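Local coordinates for hydrogenase expression/formation protein (hypb) (Archaeoglobus fulgidus, PDB 2WSM) that probably binds and hydrolyses GTP and binds nickel and zinc, as a hydrogenase maturation factor whose dimerization depends on GTP, at residues A[31-36]-A[132-137]; A[62-67]-A[113-118]; A[152-157]-A[182-187]; A[159-164]-A[188-193]. All coordinates share one frame; numbering follows the deposited sequence.

Contact 1. Residues A[31-36]-A[132-137]; sequences VAVNIM and YRVVMV
Side chains of Met36 and Arg133 lie next to each other and point the same way on one face of the parallel sheet of this P-loop GTPase, where strands 31-36 and 132-137 are neighbours whose directions differ by 20°. The bend at the end of the Met36 chain (chi3 -77°) turns its methyl toward the neighbouring strand, so that Met36 CE rests 3.6 Å from Arg133 CG. The guanidinium itself is directed elsewhere, to a salt bridge with Glu130. Glu130 also accepts a hydrogen bond from Asn34 ND2, the amide plane being turned 65° from the guanidinium.

The opposite face is almost wholly apolar. Val33 and Val134 meet obliquely through single methyls, Val33 CG1 to Val134 CG2 at 3.7 Å, while Val31 CG1 reaches the edge of the Tyr132 ring near its plane, 4.1 Å from Tyr132 CD1. Helix 201-212 covers this end; helix 43-54 covers Ile35 and Met136 at the other. Five backbone hydrogen bonds fix the register, from Tyr132 N to Ala32 O at 3.2 Å through Met136 N to Met36 O at 2.8 Å. Ile35 CG2 swings away from the main-chain nitrogen and approaches Met136 SD to 3.8 Å.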
loop_
_atom_site.group_PDB
_atom_site.type_symbol
_atom_site.label_atom_id
_atom_site.label_comp_id
_atom_site.label_asym_id
_atom_site.label_seq_id
_atom_site.Cartn_x
_atom_site.Cartn_y
_atom_site.Cartn_z
ATOM N N VAL A 31 -19.703 -11.017 -12.050
ATOM C CA VAL A 31 -18.814 -11.267 -10.919
ATOM C C VAL A 31 -17.457 -10.640 -11.204
ATOM O O VAL A 31 -16.853 -10.912 -12.236
ATOM C CB VAL A 31 -18.664 -12.770 -10.623
ATOM C CG1 VAL A 31 -17.553 -13.012 -9.600
ATOM C CG2 VAL A 31 -19.982 -13.339 -10.122
ATOM N N ALA A 32 -16.998 -9.781 -10.301
ATOM C CA ALA A 32 -15.742 -9.060 -10.497
ATOM C C ALA A 32 -14.641 -9.530 -9.549
ATOM O O ALA A 32 -14.857 -9.699 -8.342
ATOM C CB ALA A 32 -15.952 -7.554 -10.353
ATOM N N VAL A 33 -13.457 -9.723 -10.116
ATOM C CA VAL A 33 -12.292 -10.182 -9.368
ATOM C C VAL A 33 -11.192 -9.128 -9.415
ATOM O O VAL A 33 -10.722 -8.747 -10.493
ATOM C CB VAL A 33 -11.741 -11.490 -9.953
ATOM C CG1 VAL A 33 -10.567 -12.017 -9.110
ATOM C CG2 VAL A 33 -12.854 -12.517 -10.058
ATOM N N ASN A 34 -10.799 -8.662 -8.237
ATOM C CA ASN A 34 -9.706 -7.727 -8.083
ATOM C C ASN A 34 -8.410 -8.529 -7.987
ATOM O O ASN A 34 -8.159 -9.194 -6.984
ATOM C CB ASN A 34 -9.941 -6.901 -6.807
ATOM C CG ASN A 34 -8.802 -5.959 -6.483
ATOM O OD1 ASN A 34 -7.877 -5.785 -7.270
ATOM N ND2 ASN A 34 -8.874 -5.332 -5.312
ATOM N N ILE A 35 -7.594 -8.491 -9.035
ATOM C CA ILE A 35 -6.383 -9.309 -9.061
ATOM C C ILE A 35 -5.151 -8.491 -8.759
ATOM O O ILE A 35 -4.707 -7.681 -9.572
ATOM C CB ILE A 35 -6.192 -10.056 -10.395
ATOM C CG1 ILE A 35 -7.386 -10.973 -10.652
ATOM C CG2 ILE A 35 -4.867 -10.848 -10.385
ATOM C CD1 ILE A 35 -7.491 -11.459 -12.068
ATOM N N MET A 36 -4.595 -8.729 -7.583
ATOM C CA MET A 36 -3.491 -7.927 -7.082
ATOM C C MET A 36 -2.175 -8.690 -7.161
ATOM O O MET A 36 -2.156 -9.917 -7.247
ATOM C CB MET A 36 -3.778 -7.492 -5.642
ATOM C CG MET A 36 -4.808 -6.376 -5.526
ATOM S SD MET A 36 -5.481 -6.192 -3.858
ATOM C CE MET A 36 -6.626 -7.575 -3.819
ATOM N N TYR A 132 -14.496 -10.737 -5.297
ATOM C CA TYR A 132 -13.380 -11.508 -4.756
ATOM C C TYR A 132 -12.027 -10.842 -4.969
ATOM O O TYR A 132 -11.816 -10.122 -5.938
ATOM C CB TYR A 132 -13.354 -12.919 -5.356
ATOM C CG TYR A 132 -14.627 -13.674 -5.097
ATOM C CD1 TYR A 132 -15.699 -13.584 -5.981
ATOM C CD2 TYR A 132 -14.773 -14.456 -3.958
ATOM C CE1 TYR A 132 -16.877 -14.259 -5.741
ATOM C CE2 TYR A 132 -15.951 -15.137 -3.705
ATOM C CZ TYR A 132 -17.000 -15.031 -4.602
ATOM O OH TYR A 132 -18.173 -15.705 -4.368
ATOM N N ARG A 133 -11.111 -11.107 -4.052
ATOM C CA ARG A 133 -9.762 -10.582 -4.132
ATOM C C ARG A 133 -8.785 -11.730 -4.346
ATOM O O ARG A 133 -8.793 -12.719 -3.613
ATOM C CB ARG A 133 -9.413 -9.842 -2.841
ATOM C CG ARG A 133 -9.985 -8.431 -2.740
ATOM C CD ARG A 133 -10.735 -8.213 -1.423
ATOM N NE ARG A 133 -12.146 -8.561 -1.597
ATOM C CZ ARG A 133 -13.141 -7.679 -1.646
ATOM N NH1 ARG A 133 -12.899 -6.381 -1.499
ATOM N NH2 ARG A 133 -14.386 -8.098 -1.823
ATOM N N VAL A 134 -7.949 -11.600 -5.363
ATOM C CA VAL A 134 -6.872 -12.546 -5.567
ATOM C C VAL A 134 -5.544 -11.808 -5.430
ATOM O O VAL A 134 -5.388 -10.676 -5.906
ATOM C CB VAL A 134 -6.987 -13.258 -6.934
ATOM C CG1 VAL A 134 -5.811 -14.203 -7.152
ATOM C CG2 VAL A 134 -8.301 -14.032 -7.011
ATOM N N VAL A 135 -4.604 -12.438 -4.749
ATOM C CA VAL A 135 -3.277 -11.878 -4.609
ATOM C C VAL A 135 -2.286 -12.877 -5.172
ATOM O O VAL A 135 -2.204 -14.008 -4.704
ATOM C CB VAL A 135 -2.918 -11.547 -3.139
ATOM C CG1 VAL A 135 -1.542 -10.901 -3.077
ATOM C CG2 VAL A 135 -3.950 -10.631 -2.528
ATOM N N MET A 136 -1.554 -12.448 -6.194
ATOM C CA MET A 136 -0.605 -13.292 -6.892
ATOM C C MET A 136 0.816 -12.932 -6.504
ATOM O O MET A 136 1.171 -11.758 -6.450
ATOM C CB MET A 136 -0.762 -13.115 -8.404
ATOM C CG MET A 136 -2.093 -13.607 -8.958
ATOM S SD MET A 136 -2.182 -13.482 -10.759
ATOM C CE MET A 136 -0.930 -14.662 -11.250
ATOM N N VAL A 137 1.633 -13.945 -6.246
ATOM C CA VAL A 137 3.056 -13.725 -6.051
ATOM C C VAL A 137 3.870 -14.791 -6.789
ATOM O O VAL A 137 3.511 -15.972 -6.811
ATOM C CB VAL A 137 3.430 -13.693 -4.550
ATOM C CG1 VAL A 137 3.307 -15.083 -3.929
ATOM C CG2 VAL A 137 4.826 -13.148 -4.369
#

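Contact 2. Residues A[62-67]-A[113-118]; sequences AMLGDV and LIENVG
Met63 and Leu113 begin the backbone pairing of this contact: Met63 N donates to Leu113 O at 3.0 Å, and Glu115 N returns a bond to Met63 O at 2.9 Å. Here strands 62-64 and 113-118 run parallel, 8° apart in direction. Apolar packing on the Met63 face is loose, with Met63 CB and Ile114 CG2 4.4 Å apart.

Gly65 N to Glu115 O, 2.8 Å, is the last bond of the pairing; after it the carboxylates of Glu115 and Asp66 take over. A fully extended Glu115 chain (chi1 180°) carries OE1 to Asp66 N, 3.0 Å away, which meets it on the anti side. Glu115 OE2 is held by Thr44. Asp66 OD2 receives Gly118 N at 2.8 Å from above the carboxylate plane, 36° out of it, and OD1 forms a salt bridge with Lys43. This polar end is closely held and mostly buried, only Gly118 being partly exposed; Leu10 of the second subunit packs on Asp66 and Val117.

Replacing Asp66 by alanine would remove the acceptor of Gly118 N and is likely to leave Lys43 without its carboxylate mate, though not without Asn116 O. Asp66 OD1 and Glu115 OE1 lie 4.5 Å apart, and Lys43, from the probable Walker A motif, is likely to offset their like charges.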
loop_
_atom_site.group_PDB
_atom_site.type_symbol
_atom_site.label_atom_id
_atom_site.label_comp_id
_atom_site.label_asym_id
_atom_site.label_seq_id
_atom_site.Cartn_x
_atom_site.Cartn_y
_atom_site.Cartn_z
ATOM N N ALA A 62 -12.091 -7.532 -19.274
ATOM C CA ALA A 62 -10.802 -7.309 -18.640
ATOM C C ALA A 62 -10.499 -5.822 -18.488
ATOM O O ALA A 62 -10.563 -5.062 -19.450
ATOM C CB ALA A 62 -9.702 -7.995 -19.432
ATOM N N MET A 63 -10.179 -5.422 -17.266
ATOM C CA MET A 63 -9.717 -4.073 -16.982
ATOM C C MET A 63 -8.269 -4.142 -16.516
ATOM O O MET A 63 -7.973 -4.674 -15.441
ATOM C CB MET A 63 -10.598 -3.423 -15.916
ATOM C CG MET A 63 -12.065 -3.324 -16.335
ATOM S SD MET A 63 -13.092 -2.381 -15.195
ATOM C CE MET A 63 -12.349 -0.759 -15.353
ATOM N N LEU A 64 -7.363 -3.615 -17.334
ATOM C CA LEU A 64 -5.935 -3.746 -17.071
ATOM C C LEU A 64 -5.352 -2.491 -16.447
ATOM O O LEU A 64 -5.161 -1.483 -17.124
ATOM C CB LEU A 64 -5.185 -4.098 -18.355
ATOM C CG LEU A 64 -5.642 -5.365 -19.077
ATOM C CD1 LEU A 64 -4.815 -5.582 -20.325
ATOM C CD2 LEU A 64 -5.570 -6.599 -18.151
ATOM N N GLY A 65 -5.055 -2.573 -15.153
ATOM C CA GLY A 65 -4.507 -1.461 -14.404
ATOM C C GLY A 65 -2.993 -1.429 -14.304
ATOM O O GLY A 65 -2.436 -0.489 -13.744
ATOM N N ASP A 66 -2.322 -2.459 -14.810
ATOM C CA ASP A 66 -0.881 -2.354 -15.039
ATOM C C ASP A 66 -0.676 -1.968 -16.494
ATOM O O ASP A 66 -1.501 -2.301 -17.343
ATOM C CB ASP A 66 -0.160 -3.668 -14.721
ATOM C CG ASP A 66 0.656 -3.595 -13.441
ATOM O OD1 ASP A 66 0.978 -4.657 -12.877
ATOM O OD2 ASP A 66 0.985 -2.474 -12.999
ATOM N N VAL A 67 0.395 -1.241 -16.791
ATOM C CA VAL A 67 0.676 -0.930 -18.187
ATOM C C VAL A 67 0.931 -2.234 -18.924
ATOM O O VAL A 67 1.747 -3.053 -18.504
ATOM C CB VAL A 67 1.881 0.022 -18.372
ATOM C CG1 VAL A 67 2.248 0.129 -19.849
ATOM C CG2 VAL A 67 1.569 1.400 -17.802
ATOM N N LEU A 113 -12.491 -9.445 -14.962
ATOM C CA LEU A 113 -11.165 -9.588 -14.370
ATOM C C LEU A 113 -10.462 -8.236 -14.260
ATOM O O LEU A 113 -10.158 -7.595 -15.266
ATOM C CB LEU A 113 -10.334 -10.585 -15.178
ATOM C CG LEU A 113 -10.993 -11.968 -15.217
ATOM C CD1 LEU A 113 -10.278 -12.926 -16.171
ATOM C CD2 LEU A 113 -11.091 -12.559 -13.824
ATOM N N ILE A 114 -10.225 -7.801 -13.028
ATOM C CA ILE A 114 -9.633 -6.497 -12.779
ATOM C C ILE A 114 -8.195 -6.611 -12.282
ATOM O O ILE A 114 -7.931 -7.020 -11.142
ATOM C CB ILE A 114 -10.458 -5.681 -11.775
ATOM C CG1 ILE A 114 -11.925 -5.608 -12.221
ATOM C CG2 ILE A 114 -9.870 -4.288 -11.615
ATOM C CD1 ILE A 114 -12.795 -4.712 -11.348
ATOM N N GLU A 115 -7.268 -6.233 -13.150
ATOM C CA GLU A 115 -5.855 -6.263 -12.824
ATOM C C GLU A 115 -5.411 -4.976 -12.129
ATOM O O GLU A 115 -5.370 -3.896 -12.729
ATOM C CB GLU A 115 -5.038 -6.501 -14.095
ATOM C CG GLU A 115 -3.548 -6.551 -13.853
ATOM C CD GLU A 115 -2.763 -6.461 -15.138
ATOM O OE1 GLU A 115 -2.573 -5.329 -15.637
ATOM O OE2 GLU A 115 -2.342 -7.518 -15.648
ATOM N N ASN A 116 -5.083 -5.093 -10.851
ATOM C CA ASN A 116 -4.626 -3.947 -10.086
ATOM C C ASN A 116 -3.202 -3.537 -10.477
ATOM O O ASN A 116 -2.509 -4.263 -11.195
ATOM C CB ASN A 116 -4.706 -4.250 -8.586
ATOM C CG ASN A 116 -5.145 -3.045 -7.770
ATOM O OD1 ASN A 116 -4.597 -1.953 -7.903
ATOM N ND2 ASN A 116 -6.145 -3.241 -6.930
ATOM N N VAL A 117 -2.784 -2.372 -9.992
ATOM C CA VAL A 117 -1.423 -1.857 -10.165
ATOM C C VAL A 117 -0.382 -2.840 -9.619
ATOM O O VAL A 117 -0.666 -3.615 -8.696
ATOM C CB VAL A 117 -1.271 -0.470 -9.457
ATOM C CG1 VAL A 117 0.095 0.168 -9.737
ATOM C CG2 VAL A 117 -2.393 0.470 -9.902
ATOM N N GLY A 118 0.816 -2.809 -10.194
ATOM C CA GLY A 118 1.910 -3.662 -9.749
ATOM C C GLY A 118 2.493 -3.176 -8.429
ATOM O O GLY A 118 3.487 -2.452 -8.412
#

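Contact 3. Residues A[152-157]-A[182-187]; sequences IFRVAD and KLINPR
This is a polar junction between two helix ends on the periphery of the α/β fold, in which Asn185, the first residue to leave helical geometry after helix 174-184, inserts its amide into the turn that follows helix 150-154. With chi1 at -171°, Asn185 CG stands trans to the main-chain nitrogen, which directs the amide toward the other segment's carbonyls. Its ND2 donates to two of them. The bond to Phe153 O is 2.8 Å long and practically straight, 178° at the hydrogen, with that oxygen in the amide plane; the bond from Asn185 ND2 to Ala156 O, at 2.9 Å, is more bent and tilted from that plane. Both protons of one amide nitrogen are thus used on main-chain oxygens near a helix end. A water gives one hydrogen bond to Ala156 O and another to Asn185 OD1, each 3.0 Å, bridging the two. A leucine at Asn185 would probably leave the carbonyls of Phe153 and Ala156 without their shared donor and the bridging water without one acceptor.

Next to the amide, Arg154 and Ile184 cross at about a right angle, with Arg154 CG 3.9 Å from Ile184 CG2. Arg154 NH1 donates to the main-chain carbonyl of Lys148 of the second subunit. Inward, Phe153 and Ala156 pack on strand 132-138, while Asp157 leads toward strand 158-162 and Ala188 toward edge strand 189-192.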
loop_
_atom_site.group_PDB
_atom_site.type_symbol
_atom_site.label_atom_id
_atom_site.label_comp_id
_atom_site.label_asym_id
_atom_site.label_seq_id
_atom_site.Cartn_x
_atom_site.Cartn_y
_atom_site.Cartn_z
ATOM N N ILE A 152 -1.652 -6.982 2.634
ATOM C CA ILE A 152 -2.287 -7.340 1.382
ATOM C C ILE A 152 -2.690 -8.808 1.350
ATOM O O ILE A 152 -3.743 -9.149 0.804
ATOM C CB ILE A 152 -1.433 -6.973 0.154
ATOM C CG1 ILE A 152 -2.298 -7.015 -1.112
ATOM C CG2 ILE A 152 -0.231 -7.893 0.024
ATOM C CD1 ILE A 152 -1.795 -6.113 -2.234
ATOM N N PHE A 153 -1.876 -9.679 1.945
ATOM C CA PHE A 153 -2.191 -11.111 1.891
ATOM C C PHE A 153 -3.387 -11.446 2.772
ATOM O O PHE A 153 -4.082 -12.421 2.529
ATOM C CB PHE A 153 -0.969 -11.988 2.183
ATOM C CG PHE A 153 -0.014 -12.075 1.020
ATOM C CD1 PHE A 153 1.144 -11.311 0.989
ATOM C CD2 PHE A 153 -0.308 -12.891 -0.069
ATOM C CE1 PHE A 153 2.001 -11.369 -0.087
ATOM C CE2 PHE A 153 0.547 -12.960 -1.160
ATOM C CZ PHE A 153 1.700 -12.197 -1.177
ATOM N N ARG A 154 -3.652 -10.595 3.757
ATOM C CA ARG A 154 -4.818 -10.760 4.612
ATOM C C ARG A 154 -6.150 -10.540 3.894
ATOM O O ARG A 154 -7.159 -11.110 4.295
ATOM C CB ARG A 154 -4.737 -9.838 5.828
ATOM C CG ARG A 154 -4.443 -10.547 7.135
ATOM C CD ARG A 154 -4.302 -9.545 8.285
ATOM N NE ARG A 154 -2.943 -9.018 8.386
ATOM C CZ ARG A 154 -2.645 -7.766 8.732
ATOM N NH1 ARG A 154 -1.376 -7.373 8.795
ATOM N NH2 ARG A 154 -3.617 -6.899 9.004
ATOM N N VAL A 155 -6.162 -9.716 2.848
ATOM C CA VAL A 155 -7.424 -9.331 2.220
ATOM C C VAL A 155 -7.842 -10.324 1.139
ATOM O O VAL A 155 -8.959 -10.268 0.628
ATOM C CB VAL A 155 -7.387 -7.878 1.652
ATOM C CG1 VAL A 155 -6.915 -6.891 2.723
ATOM C CG2 VAL A 155 -6.499 -7.786 0.412
ATOM N N ALA A 156 -6.943 -11.248 0.817
ATOM C CA ALA A 156 -7.168 -12.196 -0.265
ATOM C C ALA A 156 -8.201 -13.280 0.063
ATOM O O ALA A 156 -8.270 -13.767 1.188
ATOM C CB ALA A 156 -5.859 -12.829 -0.675
ATOM N N ASP A 157 -9.006 -13.637 -0.934
ATOM C CA ASP A 157 -9.875 -14.804 -0.855
ATOM C C ASP A 157 -9.123 -15.998 -1.427
ATOM O O ASP A 157 -9.385 -17.146 -1.078
ATOM C CB ASP A 157 -11.146 -14.580 -1.670
ATOM C CG ASP A 157 -11.996 -13.466 -1.119
ATOM O OD1 ASP A 157 -12.454 -13.593 0.033
ATOM O OD2 ASP A 157 -12.205 -12.462 -1.832
ATOM N N LYS A 182 -0.821 -19.137 4.760
ATOM C CA LYS A 182 -1.833 -19.787 5.584
ATOM C C LYS A 182 -1.842 -19.256 7.018
ATOM O O LYS A 182 -2.903 -19.065 7.617
ATOM C CB LYS A 182 -1.577 -21.295 5.583
ATOM C CG LYS A 182 -2.474 -22.099 6.500
ATOM C CD LYS A 182 -2.284 -23.592 6.241
ATOM C CE LYS A 182 -2.310 -23.880 4.743
ATOM N NZ LYS A 182 -3.474 -23.218 4.071
ATOM N N LEU A 183 -0.660 -19.012 7.568
ATOM C CA LEU A 183 -0.573 -18.416 8.892
ATOM C C LEU A 183 -1.217 -17.029 8.900
ATOM O O LEU A 183 -1.966 -16.681 9.820
ATOM C CB LEU A 183 0.883 -18.310 9.348
ATOM C CG LEU A 183 1.064 -17.843 10.795
ATOM C CD1 LEU A 183 0.656 -18.954 11.756
ATOM C CD2 LEU A 183 2.498 -17.380 11.065
ATOM N N ILE A 184 -0.901 -16.238 7.875
ATOM C CA ILE A 184 -1.410 -14.877 7.757
ATOM C C ILE A 184 -2.895 -14.873 7.381
ATOM O O ILE A 184 -3.645 -14.017 7.826
ATOM C CB ILE A 184 -0.604 -14.047 6.712
ATOM C CG1 ILE A 184 0.877 -13.984 7.094
ATOM C CG2 ILE A 184 -1.164 -12.629 6.591
ATOM C CD1 ILE A 184 1.648 -12.857 6.414
ATOM N N ASN A 185 -3.321 -15.840 6.572
ATOM C CA ASN A 185 -4.688 -15.836 6.056
ATOM C C ASN A 185 -5.264 -17.240 6.007
ATOM O O ASN A 185 -5.253 -17.884 4.960
ATOM C CB ASN A 185 -4.742 -15.179 4.666
ATOM C CG ASN A 185 -6.163 -14.958 4.171
ATOM O OD1 ASN A 185 -7.089 -15.671 4.555
ATOM N ND2 ASN A 185 -6.338 -13.962 3.304
ATOM N N PRO A 186 -5.778 -17.714 7.150
ATOM C CA PRO A 186 -6.229 -19.096 7.324
ATOM C C PRO A 186 -7.403 -19.460 6.419
ATOM O O PRO A 186 -7.554 -20.628 6.068
ATOM C CB PRO A 186 -6.654 -19.143 8.800
ATOM C CG PRO A 186 -5.950 -18.001 9.440
ATOM C CD PRO A 186 -5.904 -16.935 8.391
ATOM N N ARG A 187 -8.209 -18.477 6.032
ATOM C CA ARG A 187 -9.405 -18.752 5.233
ATOM C C ARG A 187 -9.167 -18.840 3.718
ATOM O O ARG A 187 -9.960 -19.449 2.998
ATOM C CB ARG A 187 -10.507 -17.735 5.552
ATOM C CG ARG A 187 -11.001 -17.830 6.992
ATOM C CD ARG A 187 -11.996 -16.735 7.359
ATOM N NE ARG A 187 -11.964 -16.457 8.797
ATOM C CZ ARG A 187 -12.503 -17.243 9.727
ATOM N NH1 ARG A 187 -13.126 -18.360 9.375
ATOM N NH2 ARG A 187 -12.418 -16.915 11.013
HETATM O O HOH W 1 -9.780 -14.952 3.544
HETATM O O HOH W 2 -11.966 -17.893 0.874
#

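Contact 4. Residues A[159-164]-A[188-193]; sequences IVINKV and AKIIEM
Ile159 and Ile190 are paired in parallel strands 159-162 and 189-192, whose axes approach to 4.9 Å and differ by 15° in direction. The backbone bonds alternate between the strands: Ile159 N to Lys189 O at 2.9 Å, Ile191 N to Ile159 O at 3.0 Å, then Ile161 N to Ile191 O and Met193 N to Ile161 O. Past the first strand, the chain turns so that Val164 N also reaches Met193 O, at 3.1 Å.

On one face, Ile161 and Ile190 form a diagonal apolar pair: Ile161 CD1 comes to 4.0 Å from Ile190 CG2, the two side chains crossing at a slant. Ile159 packs separately on Ala188, its CD1 sitting 4.2 Å from Ala188 CB. Helix 174-184 covers Ile190 here. Farther along, Glu192 offers only its aliphatic base, Glu192 CB lying 4.1 Å from Val164 CG1.

The other face carries Val160 and Ile191, with Met193 just beyond. The Met193 chain sets out extended (chi1 -178°) and bends only at chi3, which carries the thioether at a slant past one methyl: Val160 CG1 is 3.9 Å from Met193 CB. Trp204 of helix 201-212 packs on Met193.

Asn162 OD1 lies near the Met193 chain, and its ND2 donates to Ser41 O in the probable P-loop. The chemistry therefore changes along the pair: apolar packing and main-chain bonds join the edge strand to the sheet, whereas at the C-terminal end the Asn162 amide ties the strand to the probable nucleotide-binding loop.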
loop_
_atom_site.group_PDB
_atom_site.type_symbol
_atom_site.label_atom_id
_atom_site.label_comp_id
_atom_site.label_asym_id
_atom_site.label_seq_id
_atom_site.Cartn_x
_atom_site.Cartn_y
_atom_site.Cartn_z
ATOM N N ILE A 159 -4.993 -16.925 -2.836
ATOM C CA ILE A 159 -3.610 -16.504 -2.972
ATOM C C ILE A 159 -2.926 -17.431 -3.966
ATOM O O ILE A 159 -2.984 -18.660 -3.824
ATOM C CB ILE A 159 -2.878 -16.561 -1.622
ATOM C CG1 ILE A 159 -3.495 -15.557 -0.639
ATOM C CG2 ILE A 159 -1.388 -16.329 -1.818
ATOM C CD1 ILE A 159 -2.913 -15.602 0.774
ATOM N N VAL A 160 -2.304 -16.848 -4.984
ATOM C CA VAL A 160 -1.629 -17.641 -5.998
ATOM C C VAL A 160 -0.117 -17.532 -5.863
ATOM O O VAL A 160 0.456 -16.445 -5.991
ATOM C CB VAL A 160 -2.030 -17.222 -7.424
ATOM C CG1 VAL A 160 -1.337 -18.116 -8.463
ATOM C CG2 VAL A 160 -3.542 -17.272 -7.591
ATOM N N ILE A 161 0.522 -18.664 -5.588
ATOM C CA ILE A 161 1.973 -18.739 -5.624
ATOM C C ILE A 161 2.373 -19.259 -7.005
ATOM O O ILE A 161 1.978 -20.347 -7.408
ATOM C CB ILE A 161 2.521 -19.623 -4.492
ATOM C CG1 ILE A 161 1.977 -19.136 -3.145
ATOM C CG2 ILE A 161 4.031 -19.599 -4.482
ATOM C CD1 ILE A 161 2.187 -20.112 -2.004
ATOM N N ASN A 162 3.164 -18.462 -7.713
ATOM C CA ASN A 162 3.268 -18.541 -9.157
ATOM C C ASN A 162 4.663 -18.901 -9.639
ATOM O O ASN A 162 5.653 -18.692 -8.932
ATOM C CB ASN A 162 2.851 -17.185 -9.761
ATOM C CG ASN A 162 2.554 -17.272 -11.243
ATOM O OD1 ASN A 162 2.203 -18.329 -11.753
ATOM N ND2 ASN A 162 2.693 -16.154 -11.943
ATOM N N LYS A 163 4.728 -19.431 -10.859
ATOM C CA LYS A 163 5.988 -19.815 -11.481
ATOM C C LYS A 163 6.779 -20.760 -10.577
ATOM O O LYS A 163 8.002 -20.652 -10.472
ATOM C CB LYS A 163 6.823 -18.572 -11.826
ATOM C CG LYS A 163 6.147 -17.606 -12.792
ATOM C CD LYS A 163 7.056 -16.430 -13.164
ATOM C CE LYS A 163 6.233 -15.221 -13.618
ATOM N NZ LYS A 163 7.003 -14.230 -14.440
ATOM N N VAL A 164 6.082 -21.686 -9.925
ATOM C CA VAL A 164 6.736 -22.583 -8.968
ATOM C C VAL A 164 7.815 -23.483 -9.593
ATOM O O VAL A 164 8.784 -23.851 -8.923
ATOM C CB VAL A 164 5.721 -23.454 -8.189
ATOM C CG1 VAL A 164 4.715 -22.577 -7.460
ATOM C CG2 VAL A 164 5.019 -24.431 -9.124
ATOM N N ALA A 188 -8.079 -18.242 3.238
ATOM C CA ALA A 188 -7.825 -18.160 1.795
ATOM C C ALA A 188 -7.478 -19.493 1.165
ATOM O O ALA A 188 -6.686 -20.251 1.715
ATOM C CB ALA A 188 -6.714 -17.159 1.506
ATOM N N LYS A 189 -8.052 -19.769 -0.002
ATOM C CA LYS A 189 -7.568 -20.867 -0.818
ATOM C C LYS A 189 -6.161 -20.499 -1.275
ATOM O O LYS A 189 -5.841 -19.321 -1.438
ATOM C CB LYS A 189 -8.470 -21.093 -2.039
ATOM C CG LYS A 189 -9.953 -21.274 -1.723
ATOM C CD LYS A 189 -10.753 -21.595 -2.989
ATOM C CE LYS A 189 -12.253 -21.379 -2.787
ATOM N NZ LYS A 189 -12.915 -22.484 -2.034
ATOM N N ILE A 190 -5.323 -21.504 -1.479
ATOM C CA ILE A 190 -3.960 -21.275 -1.932
ATOM C C ILE A 190 -3.650 -22.213 -3.086
ATOM O O ILE A 190 -3.830 -23.422 -2.983
ATOM C CB ILE A 190 -2.936 -21.488 -0.793
ATOM C CG1 ILE A 190 -3.208 -20.515 0.355
ATOM C CG2 ILE A 190 -1.527 -21.304 -1.300
ATOM C CD1 ILE A 190 -2.232 -20.632 1.512
ATOM N N ILE A 191 -3.190 -21.651 -4.193
ATOM C CA ILE A 191 -2.862 -22.461 -5.351
ATOM C C ILE A 191 -1.397 -22.296 -5.709
ATOM O O ILE A 191 -0.896 -21.182 -5.794
ATOM C CB ILE A 191 -3.731 -22.074 -6.563
ATOM C CG1 ILE A 191 -5.208 -22.340 -6.265
ATOM C CG2 ILE A 191 -3.283 -22.837 -7.795
ATOM C CD1 ILE A 191 -6.168 -21.742 -7.286
ATOM N N GLU A 192 -0.709 -23.411 -5.902
ATOM C CA GLU A 192 0.656 -23.382 -6.395
ATOM C C GLU A 192 0.596 -23.528 -7.903
ATOM O O GLU A 192 0.081 -24.519 -8.418
ATOM C CB GLU A 192 1.465 -24.520 -5.788
ATOM C CG GLU A 192 1.448 -24.548 -4.270
ATOM C CD GLU A 192 2.002 -25.849 -3.731
ATOM O OE1 GLU A 192 3.140 -26.213 -4.107
ATOM O OE2 GLU A 192 1.289 -26.513 -2.947
ATOM N N MET A 193 1.117 -22.542 -8.619
ATOM C CA MET A 193 0.832 -22.468 -10.044
ATOM C C MET A 193 2.070 -22.317 -10.902
ATOM O O MET A 193 3.014 -21.615 -10.543
ATOM C CB MET A 193 -0.151 -21.325 -10.326
ATOM C CG MET A 193 -0.560 -21.181 -11.795
ATOM S SD MET A 193 -1.642 -19.759 -12.089
ATOM C CE MET A 193 -3.187 -20.355 -11.412
#

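Contacts 1, 2 and 4 belong to one parallel sheet ordered 82-85, 60-64, 111-118, 31-37, 132-138, 158-162, 189-192. Contact 1 is central; centre to centre, contact 2 lies about 10 Å from it and contact 4 about 12 Å away on the other flank, leaving contacts 2 and 4 about 19 Å apart. Strand 31-37 hydrogen-bonds to 111-118, and 132-138 to 158-162. Along the chain, contact 2 falls between the two segments of contact 1, whereas contacts 3 and 4 follow with their segments interleaved. Three of the contacts are thus strand pairings within the sheet that carries the probable P-loop, and contact 3 joins the helix ends beside its edge, leading into contact 4's strands.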